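Local coordinates for protein putative Nitroreductase (Desulfovibrio desulfuricans subsp. desulfuricans str. G20, PDB 3E39) that binds flavin mononucleotide and probably acts as an FMN-dependent oxidoreductase of the nitroreductase family, at residues Glu24-Glu29 and Gly77-Ile82; Val84-Glu89 and Lys96-Ala101; Thr131-Leu136 and Leu143-Ala148. One frame throughout, in Å; residues are numbered along the deposited sequence.

Contact 1: Glu24-Glu29 and Gly77-Ile82; sequences EAVSDE and GAKVII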
loop_
_atom_site.group_PDB
_atom_site.type_symbol
_atom_site.label_atom_id
_atom_site.label_comp_id
_atom_site.label_asym_id
_atom_site.label_seq_id
_atom_site.Cartn_x
_atom_site.Cartn_y
_atom_site.Cartn_z
ATOM N N GLU A 24 6.859 -8.048 25.871
ATOM C CA GLU A 24 8.137 -7.421 25.558
ATOM C C GLU A 24 7.944 -6.003 24.979
ATOM O O GLU A 24 7.070 -5.786 24.139
ATOM C CB GLU A 24 8.933 -8.312 24.589
ATOM C CG GLU A 24 10.345 -7.852 24.319
ATOM C CD GLU A 24 11.135 -8.811 23.434
ATOM O OE1 GLU A 24 10.700 -9.985 23.250
ATOM O OE2 GLU A 24 12.219 -8.388 22.950
ATOM N N ALA A 25 8.782 -5.072 25.441
ATOM C CA ALA A 25 8.720 -3.665 25.011
ATOM C C ALA A 25 9.071 -3.548 23.533
ATOM O O ALA A 25 9.834 -4.370 23.019
ATOM C CB ALA A 25 9.704 -2.823 25.818
ATOM N N VAL A 26 8.481 -2.554 22.866
ATOM C CA VAL A 26 8.823 -2.220 21.487
ATOM C C VAL A 26 9.614 -0.942 21.602
ATOM O O VAL A 26 9.082 0.098 22.050
ATOM C CB VAL A 26 7.588 -1.996 20.613
ATOM C CG1 VAL A 26 7.999 -1.570 19.210
ATOM C CG2 VAL A 26 6.735 -3.258 20.540
ATOM N N SER A 27 10.875 -0.980 21.194
ATOM C CA SER A 27 11.741 0.178 21.324
ATOM C C SER A 27 11.349 1.381 20.498
ATOM O O SER A 27 10.665 1.270 19.468
ATOM C CB SER A 27 13.178 -0.187 20.950
ATOM O OG SER A 27 13.308 -0.483 19.573
ATOM N N ASP A 28 11.803 2.535 20.978
ATOM C CA ASP A 28 11.628 3.785 20.273
ATOM C C ASP A 28 12.244 3.661 18.891
ATOM O O ASP A 28 11.683 4.220 17.940
ATOM C CB ASP A 28 12.294 4.971 20.992
ATOM C CG ASP A 28 11.448 5.541 22.102
ATOM O OD1 ASP A 28 10.281 5.130 22.264
ATOM O OD2 ASP A 28 11.953 6.465 22.778
ATOM N N GLU A 29 13.390 2.972 18.789
ATOM C CA GLU A 29 14.066 2.816 17.498
ATOM C C GLU A 29 13.222 2.004 16.526
ATOM O O GLU A 29 13.107 2.390 15.340
ATOM C CB GLU A 29 15.465 2.223 17.657
ATOM C CG GLU A 29 16.271 2.102 16.342
ATOM C CD GLU A 29 16.468 3.432 15.588
ATOM O OE1 GLU A 29 16.173 4.530 16.116
ATOM O OE2 GLU A 29 16.943 3.381 14.438
ATOM N N GLY A 77 -4.086 -5.130 24.122
ATOM C CA GLY A 77 -2.960 -6.071 24.143
ATOM C C GLY A 77 -1.702 -5.579 23.443
ATOM O O GLY A 77 -0.595 -6.038 23.737
ATOM N N ALA A 78 -1.871 -4.634 22.518
ATOM C CA ALA A 78 -0.759 -4.087 21.745
ATOM C C ALA A 78 0.192 -3.299 22.629
ATOM O O ALA A 78 -0.208 -2.800 23.680
ATOM C CB ALA A 78 -1.293 -3.190 20.637
ATOM N N LYS A 79 1.454 -3.228 22.236
ATOM C CA LYS A 79 2.433 -2.417 22.970
ATOM C C LYS A 79 2.541 -1.032 22.386
ATOM O O LYS A 79 2.858 -0.067 23.106
ATOM C CB LYS A 79 3.814 -3.088 23.020
ATOM C CG LYS A 79 3.777 -4.484 23.637
ATOM C CD LYS A 79 2.985 -4.546 24.949
ATOM C CE LYS A 79 2.550 -5.953 25.250
ATOM N NZ LYS A 79 1.580 -6.040 26.377
ATOM N N VAL A 80 2.286 -0.924 21.081
ATOM C CA VAL A 80 2.241 0.385 20.442
ATOM C C VAL A 80 1.155 0.366 19.359
ATOM O O VAL A 80 0.921 -0.653 18.711
ATOM C CB VAL A 80 3.619 0.795 19.845
ATOM C CG1 VAL A 80 4.056 -0.165 18.747
ATOM C CG2 VAL A 80 3.598 2.277 19.340
ATOM N N ILE A 81 0.473 1.495 19.219
ATOM C CA ILE A 81 -0.524 1.718 18.187
ATOM C C ILE A 81 -0.090 2.978 17.407
ATOM O O ILE A 81 0.275 4.003 18.017
ATOM C CB ILE A 81 -1.928 1.900 18.787
ATOM C CG1 ILE A 81 -2.376 0.569 19.431
ATOM C CG2 ILE A 81 -2.948 2.284 17.707
ATOM C CD1 ILE A 81 -3.603 0.650 20.284
ATOM N N ILE A 82 -0.065 2.888 16.080
ATOM C CA ILE A 82 0.238 4.034 15.239
ATOM C C ILE A 82 -1.068 4.413 14.511
ATOM O O ILE A 82 -1.630 3.626 13.737
ATOM C CB ILE A 82 1.398 3.773 14.221
ATOM C CG1 ILE A 82 2.725 3.494 14.946
ATOM C CG2 ILE A 82 1.591 5.004 13.255
ATOM C CD1 ILE A 82 3.839 2.996 14.014
#
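V26 lays its CG2 methyl over the foot of the K79 side chain, CG2 standing 3.8 Å from K79 CB, while its other methyl turns to V80. The two branches share the work because CG1 lies anti to the backbone N (chi1 177°), leaving CG2 beside that N and facing K79. V26 CG1 in turn comes within 4.2 Å of V80 CG1, a looser methyl-to-methyl approach. Next to this pair, the backbone carbonyl of E24 rests on the aliphatic stem of the lysine, E24 O lying 3.6 Å from K79 CG; this is contact with a methylene and no hydrogen bond. K79 starts toward the loop and then leads off: a bend at chi2 (-47°) turns the chain, which runs on nearly extended, away from the carbonyl of E24. Its amine turns back to the end of the preceding helix, with a weak bond from K79 NZ to G77 O at 3.4 Å, and D23 offers a long, weak ion pair as well.

K79 and V80 can both present their side chains to 24-29 because they form a classic beta bulge opposite A151, at the start of strand 80-87. On the other side of the contact, S27 is the N-cap of helix 28-39, its OG bonded to A30 N, so V26 is the last loop residue before that cap. V31 of the helix also packs on V26 and V80, and R56 holds V26 O and the carboxylate of D28. The contact thus joins the approach to helix 28-39 to the start of the inner strand 80-87. With no hydrogen bond between the segments, it rests on van der Waals contact, methyls on methyls and methylenes and one carbonyl oxygen on a methylene, and the lysine contributes its hydrocarbon stem while its charge is carried away from V26.

Contact 2: Val84-Glu89 and Lys96-Ala101; sequences VFLDRE and KDHQAA. With ACT (acetate ion), chain C.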
loop_
_atom_site.group_PDB
_atom_site.type_symbol
_atom_site.label_atom_id
_atom_site.label_comp_id
_atom_site.label_asym_id
_atom_site.label_seq_id
_atom_site.Cartn_x
_atom_site.Cartn_y
_atom_site.Cartn_z
ATOM N N VAL A 84 -2.941 6.497 11.735
ATOM C CA VAL A 84 -2.630 7.071 10.438
ATOM C C VAL A 84 -3.777 7.961 9.959
ATOM O O VAL A 84 -4.942 7.559 9.984
ATOM C CB VAL A 84 -2.402 5.946 9.421
ATOM C CG1 VAL A 84 -1.897 6.504 8.076
ATOM C CG2 VAL A 84 -1.431 4.908 10.019
ATOM N N PHE A 85 -3.427 9.153 9.474
ATOM C CA PHE A 85 -4.401 10.119 9.004
ATOM C C PHE A 85 -3.945 10.737 7.685
ATOM O O PHE A 85 -2.778 10.638 7.277
ATOM C CB PHE A 85 -4.539 11.317 9.969
ATOM C CG PHE A 85 -4.787 10.939 11.391
ATOM C CD1 PHE A 85 -3.722 10.603 12.214
ATOM C CD2 PHE A 85 -6.072 10.942 11.919
ATOM C CE1 PHE A 85 -3.932 10.235 13.516
ATOM C CE2 PHE A 85 -6.280 10.578 13.234
ATOM C CZ PHE A 85 -5.220 10.229 14.029
ATOM N N LEU A 86 -4.896 11.323 6.979
ATOM C CA LEU A 86 -4.567 12.213 5.884
ATOM C C LEU A 86 -4.870 13.625 6.378
ATOM O O LEU A 86 -5.893 13.883 7.034
ATOM C CB LEU A 86 -5.381 11.965 4.618
ATOM C CG LEU A 86 -5.138 10.652 3.892
ATOM C CD1 LEU A 86 -6.190 10.382 2.875
ATOM C CD2 LEU A 86 -3.753 10.685 3.257
ATOM N N ASP A 87 -3.952 14.526 6.077
ATOM C CA ASP A 87 -4.140 15.954 6.330
ATOM C C ASP A 87 -5.034 16.458 5.203
ATOM O O ASP A 87 -4.659 16.456 4.028
ATOM C CB ASP A 87 -2.794 16.654 6.334
ATOM C CG ASP A 87 -2.903 18.166 6.544
ATOM O OD1 ASP A 87 -3.935 18.773 6.230
ATOM O OD2 ASP A 87 -1.915 18.759 6.973
ATOM N N ARG A 88 -6.229 16.895 5.549
ATOM C CA ARG A 88 -7.188 17.365 4.540
ATOM C C ARG A 88 -6.685 18.529 3.698
ATOM O O ARG A 88 -7.098 18.658 2.547
ATOM C CB ARG A 88 -8.537 17.708 5.176
ATOM C CG ARG A 88 -9.218 16.481 5.779
ATOM C CD ARG A 88 -10.609 16.780 6.342
ATOM N NE ARG A 88 -11.189 15.621 7.014
ATOM C CZ ARG A 88 -11.844 14.628 6.408
ATOM N NH1 ARG A 88 -12.003 14.611 5.092
ATOM N NH2 ARG A 88 -12.297 13.619 7.121
ATOM N N GLU A 89 -5.799 19.356 4.254
ATOM C CA GLU A 89 -5.234 20.473 3.485
ATOM C C GLU A 89 -4.252 20.024 2.411
ATOM O O GLU A 89 -4.132 20.668 1.379
ATOM C CB GLU A 89 -4.563 21.492 4.418
ATOM C CG GLU A 89 -5.573 22.270 5.220
ATOM C CD GLU A 89 -6.558 22.990 4.302
ATOM O OE1 GLU A 89 -6.076 23.712 3.390
ATOM O OE2 GLU A 89 -7.791 22.808 4.469
ATOM N N LYS A 96 -7.045 8.669 -4.588
ATOM C CA LYS A 96 -5.582 8.512 -4.686
ATOM C C LYS A 96 -4.841 8.712 -3.358
ATOM O O LYS A 96 -3.817 8.086 -3.110
ATOM C CB LYS A 96 -5.018 9.395 -5.800
ATOM C CG LYS A 96 -5.529 8.961 -7.181
ATOM C CD LYS A 96 -4.963 9.837 -8.270
ATOM C CE LYS A 96 -5.973 10.159 -9.284
ATOM N NZ LYS A 96 -5.419 10.957 -10.386
ATOM N N ASP A 97 -5.357 9.594 -2.514
ATOM C CA ASP A 97 -4.741 9.854 -1.204
ATOM C C ASP A 97 -5.094 8.721 -0.223
ATOM O O ASP A 97 -4.262 8.336 0.617
ATOM C CB ASP A 97 -5.117 11.253 -0.699
ATOM C CG ASP A 97 -4.383 12.358 -1.432
ATOM O OD1 ASP A 97 -3.199 12.193 -1.794
ATOM O OD2 ASP A 97 -5.003 13.418 -1.648
ATOM N N HIS A 98 -6.300 8.152 -0.361
ATOM C CA HIS A 98 -6.616 6.930 0.412
ATOM C C HIS A 98 -5.652 5.805 -0.030
ATOM O O HIS A 98 -5.137 5.048 0.821
ATOM C CB HIS A 98 -8.070 6.489 0.274
ATOM C CG HIS A 98 -9.039 7.399 0.956
ATOM N ND1 HIS A 98 -8.935 7.730 2.295
ATOM C CD2 HIS A 98 -10.142 8.029 0.489
ATOM C CE1 HIS A 98 -9.919 8.564 2.609
ATOM N NE2 HIS A 98 -10.660 8.764 1.533
ATOM N N GLN A 99 -5.402 5.690 -1.340
ATOM C CA GLN A 99 -4.479 4.676 -1.847
ATOM C C GLN A 99 -3.085 4.913 -1.268
ATOM O O GLN A 99 -2.401 3.980 -0.815
ATOM C CB GLN A 99 -4.395 4.705 -3.382
ATOM C CG GLN A 99 -5.650 4.267 -4.100
ATOM C CD GLN A 99 -5.568 4.541 -5.598
ATOM O OE1 GLN A 99 -4.755 5.344 -6.034
ATOM N NE2 GLN A 99 -6.463 3.909 -6.385
ATOM N N ALA A 100 -2.680 6.172 -1.200
ATOM C CA ALA A 100 -1.368 6.505 -0.632
ATOM C C ALA A 100 -1.297 6.121 0.848
ATOM O O ALA A 100 -0.260 5.636 1.299
ATOM C CB ALA A 100 -1.068 7.950 -0.786
ATOM N N ALA A 101 -2.404 6.321 1.585
ATOM C CA ALA A 101 -2.470 5.956 3.003
ATOM C C ALA A 101 -2.313 4.444 3.110
ATOM O O ALA A 101 -1.605 3.959 3.984
ATOM C CB ALA A 101 -3.765 6.425 3.654
HETATM C C ACT C . -2.132 12.367 -10.664
HETATM O O ACT C . -2.497 11.390 -9.988
HETATM O OXT ACT C . -3.008 12.919 -11.347
HETATM C CH3 ACT C . -0.705 12.837 -10.655
#
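Strand 80-87 and the long helix 94-114 that follows it run roughly antiparallel; the axes of segments 84-87 and 96-101 approach to 9.1 Å at 148°, and L86 is the strand residue pressed onto the helix. Its two methyls straddle a backbone oxygen: L86 CD1 and CD2 each lie 3.6 Å from D97 O, which already accepts the helical bond from A101 N. CD1 also meets D97 CB at 3.8 Å and reaches H98 obliquely, 3.9 Å from ND1, while CD2 looks to A101 CB at 4.3 Å. The polar ends are held by others: D97 OD2 takes Y92 N and N93 N, and H98 ND1 bonds to E146 OE1 on the neighbouring strand. In the nitroreductase fold the flavin sits at the dimer interface, and here K96 touches FMN. Its NZ bonds to an acetate, probably from the crystallisation liquor, 3.0 Å from acetate O, and to OD1 of N127 and O of G123, both of the second subunit. Where the strand ends, D87 OD1 accepts E89 N at 2.8 Å in an Asx turn, with R142 and R51 forming salt bridges to the same carboxylate.

Contact 3: Thr131-Leu136 and Leu143-Ala148; sequences TLLPAL and LSFEAA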
loop_
_atom_site.group_PDB
_atom_site.type_symbol
_atom_site.label_atom_id
_atom_site.label_comp_id
_atom_site.label_asym_id
_atom_site.label_seq_id
_atom_site.Cartn_x
_atom_site.Cartn_y
_atom_site.Cartn_z
ATOM N N THR A 131 -16.574 10.692 16.538
ATOM C CA THR A 131 -16.587 10.745 17.997
ATOM C C THR A 131 -15.193 10.496 18.547
ATOM O O THR A 131 -14.757 11.174 19.479
ATOM C CB THR A 131 -17.618 9.745 18.572
ATOM O OG1 THR A 131 -17.346 8.412 18.119
ATOM C CG2 THR A 131 -19.026 10.140 18.125
ATOM N N LEU A 132 -14.462 9.556 17.959
ATOM C CA LEU A 132 -13.117 9.271 18.444
ATOM C C LEU A 132 -12.111 10.430 18.313
ATOM O O LEU A 132 -11.379 10.705 19.253
ATOM C CB LEU A 132 -12.575 7.992 17.768
ATOM C CG LEU A 132 -11.141 7.539 18.080
ATOM C CD1 LEU A 132 -10.911 7.284 19.583
ATOM C CD2 LEU A 132 -10.846 6.297 17.239
ATOM N N LEU A 133 -12.064 11.112 17.172
ATOM C CA LEU A 133 -11.068 12.167 16.986
ATOM C C LEU A 133 -11.191 13.294 18.012
ATOM O O LEU A 133 -10.195 13.644 18.658
ATOM C CB LEU A 133 -11.045 12.668 15.532
ATOM C CG LEU A 133 -9.997 11.960 14.645
ATOM C CD1 LEU A 133 -10.188 10.413 14.618
ATOM C CD2 LEU A 133 -9.949 12.547 13.211
ATOM N N PRO A 134 -12.394 13.866 18.162
ATOM C CA PRO A 134 -12.546 14.899 19.205
ATOM C C PRO A 134 -12.132 14.388 20.612
ATOM O O PRO A 134 -11.544 15.166 21.390
ATOM C CB PRO A 134 -14.042 15.229 19.148
ATOM C CG PRO A 134 -14.447 14.909 17.768
ATOM C CD PRO A 134 -13.634 13.693 17.389
ATOM N N ALA A 135 -12.368 13.097 20.907
ATOM C CA ALA A 135 -11.988 12.507 22.201
ATOM C C ALA A 135 -10.465 12.476 22.389
ATOM O O ALA A 135 -9.971 12.428 23.524
ATOM C CB ALA A 135 -12.586 11.100 22.374
ATOM N N LEU A 136 -9.723 12.488 21.272
ATOM C CA LEU A 136 -8.265 12.476 21.264
ATOM C C LEU A 136 -7.706 13.881 21.031
ATOM O O LEU A 136 -6.520 14.052 20.743
ATOM C CB LEU A 136 -7.772 11.530 20.147
ATOM C CG LEU A 136 -8.059 10.027 20.287
ATOM C CD1 LEU A 136 -7.677 9.298 18.966
ATOM C CD2 LEU A 136 -7.322 9.492 21.520
ATOM N N LEU A 143 -8.312 16.474 9.739
ATOM C CA LEU A 143 -7.750 15.149 9.512
ATOM C C LEU A 143 -8.785 14.102 9.141
ATOM O O LEU A 143 -9.894 14.117 9.685
ATOM C CB LEU A 143 -7.067 14.725 10.825
ATOM C CG LEU A 143 -5.896 15.583 11.366
ATOM C CD1 LEU A 143 -5.617 15.200 12.835
ATOM C CD2 LEU A 143 -4.666 15.462 10.476
ATOM N N SER A 144 -8.433 13.231 8.186
ATOM C CA SER A 144 -9.216 12.063 7.814
ATOM C C SER A 144 -8.504 10.871 8.465
ATOM O O SER A 144 -7.321 10.672 8.225
ATOM C CB SER A 144 -9.263 11.878 6.296
ATOM O OG SER A 144 -9.764 10.609 5.991
ATOM N N PHE A 145 -9.221 10.128 9.305
ATOM C CA PHE A 145 -8.681 9.011 10.029
ATOM C C PHE A 145 -8.684 7.820 9.090
ATOM O O PHE A 145 -9.753 7.370 8.678
ATOM C CB PHE A 145 -9.508 8.791 11.307
ATOM C CG PHE A 145 -9.047 7.656 12.185
ATOM C CD1 PHE A 145 -7.701 7.306 12.308
ATOM C CD2 PHE A 145 -9.980 6.974 12.974
ATOM C CE1 PHE A 145 -7.306 6.258 13.135
ATOM C CE2 PHE A 145 -9.575 5.946 13.824
ATOM C CZ PHE A 145 -8.235 5.592 13.910
ATOM N N GLU A 146 -7.487 7.323 8.756
ATOM C CA GLU A 146 -7.342 6.238 7.773
ATOM C C GLU A 146 -7.211 4.816 8.324
ATOM O O GLU A 146 -7.769 3.878 7.747
ATOM C CB GLU A 146 -6.133 6.525 6.890
ATOM C CG GLU A 146 -6.217 7.824 6.161
ATOM C CD GLU A 146 -7.297 7.803 5.103
ATOM O OE1 GLU A 146 -7.201 6.990 4.149
ATOM O OE2 GLU A 146 -8.242 8.592 5.248
ATOM N N ALA A 147 -6.460 4.648 9.411
ATOM C CA ALA A 147 -6.187 3.319 9.969
ATOM C C ALA A 147 -5.476 3.421 11.289
ATOM O O ALA A 147 -4.903 4.461 11.587
ATOM C CB ALA A 147 -5.247 2.555 8.993
ATOM N N ALA A 148 -5.502 2.338 12.069
ATOM C CA ALA A 148 -4.669 2.218 13.266
ATOM C C ALA A 148 -3.863 0.941 13.066
ATOM O O ALA A 148 -4.409 -0.037 12.630
ATOM C CB ALA A 148 -5.508 2.096 14.545
#
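L133 reaches F145 with a strained first torsion: chi1 is -94°, well off a staggered position, and it swings the isobutyl group across the root of the phenylalanine. Its CD1 methyl lies 3.7 Å from F145 CB and 3.8 Å from F145 CD2, an oblique approach. The second methyl goes the other way along the strand, L133 CD2 standing 3.9 Å from L143 O and 4.3 Å from L143 CB, so one leucine spans two strand residues that point to the same side. L132 meets the outer part of the ring at one side, its CD2 3.7 Å from F145 CE2. F145 meets both leucines because its CG lies anti to the backbone N (chi1 -179°), which throws the ring out toward the helix.

The helix ends just after these leucines: the proline nitrogen at P134 makes no bond to the preceding turn, the helix kinks there, and L136 leaves helical geometry. The short helix segment crosses the strand segment at 110°, placing helix 129-135 against one face of the antiparallel sheet of this nitroreductase fold. On that face F145 also meets the ring of F85 on the adjacent strand, while I64 and L65 of helix 61-66 back L132. S144 and E146 turn to the opposite face, where S144 OG donates to E146 OE2 at 2.6 Å, with the donor almost in line with the CD-OE2 bond, a contact that helps fix the rotation of the carboxylate. Directly after it the strand is irregular: E146 and A147 both face V84, a classic beta bulge, and A147 packs on V105 of helix 94-114.

All three contacts are built on two neighbouring strands of one sheet. Contact 1 opens strand 80-87 and contact 2 closes it, their centres about 24 Å apart on opposite sides of the chain's centre. Contact 3 uses strand 143-152 and lies about 13 Å from contact 2, centre to centre; the strands are tied there by L86 N and S144 O, 2.8 Å apart. It meets contact 1 where I81 CG2 comes 4.1 Å from A148 CB. Helix 94-114 in contact 2 and helix 129-135 in contact 3 pack on opposite faces of the sheet. Contact 2 reaches the flavin itself through K96, with the D97 side chain about 6 Å from it; F145 in contact 3 is about 10 Å off, and contact 1 lies away from the site.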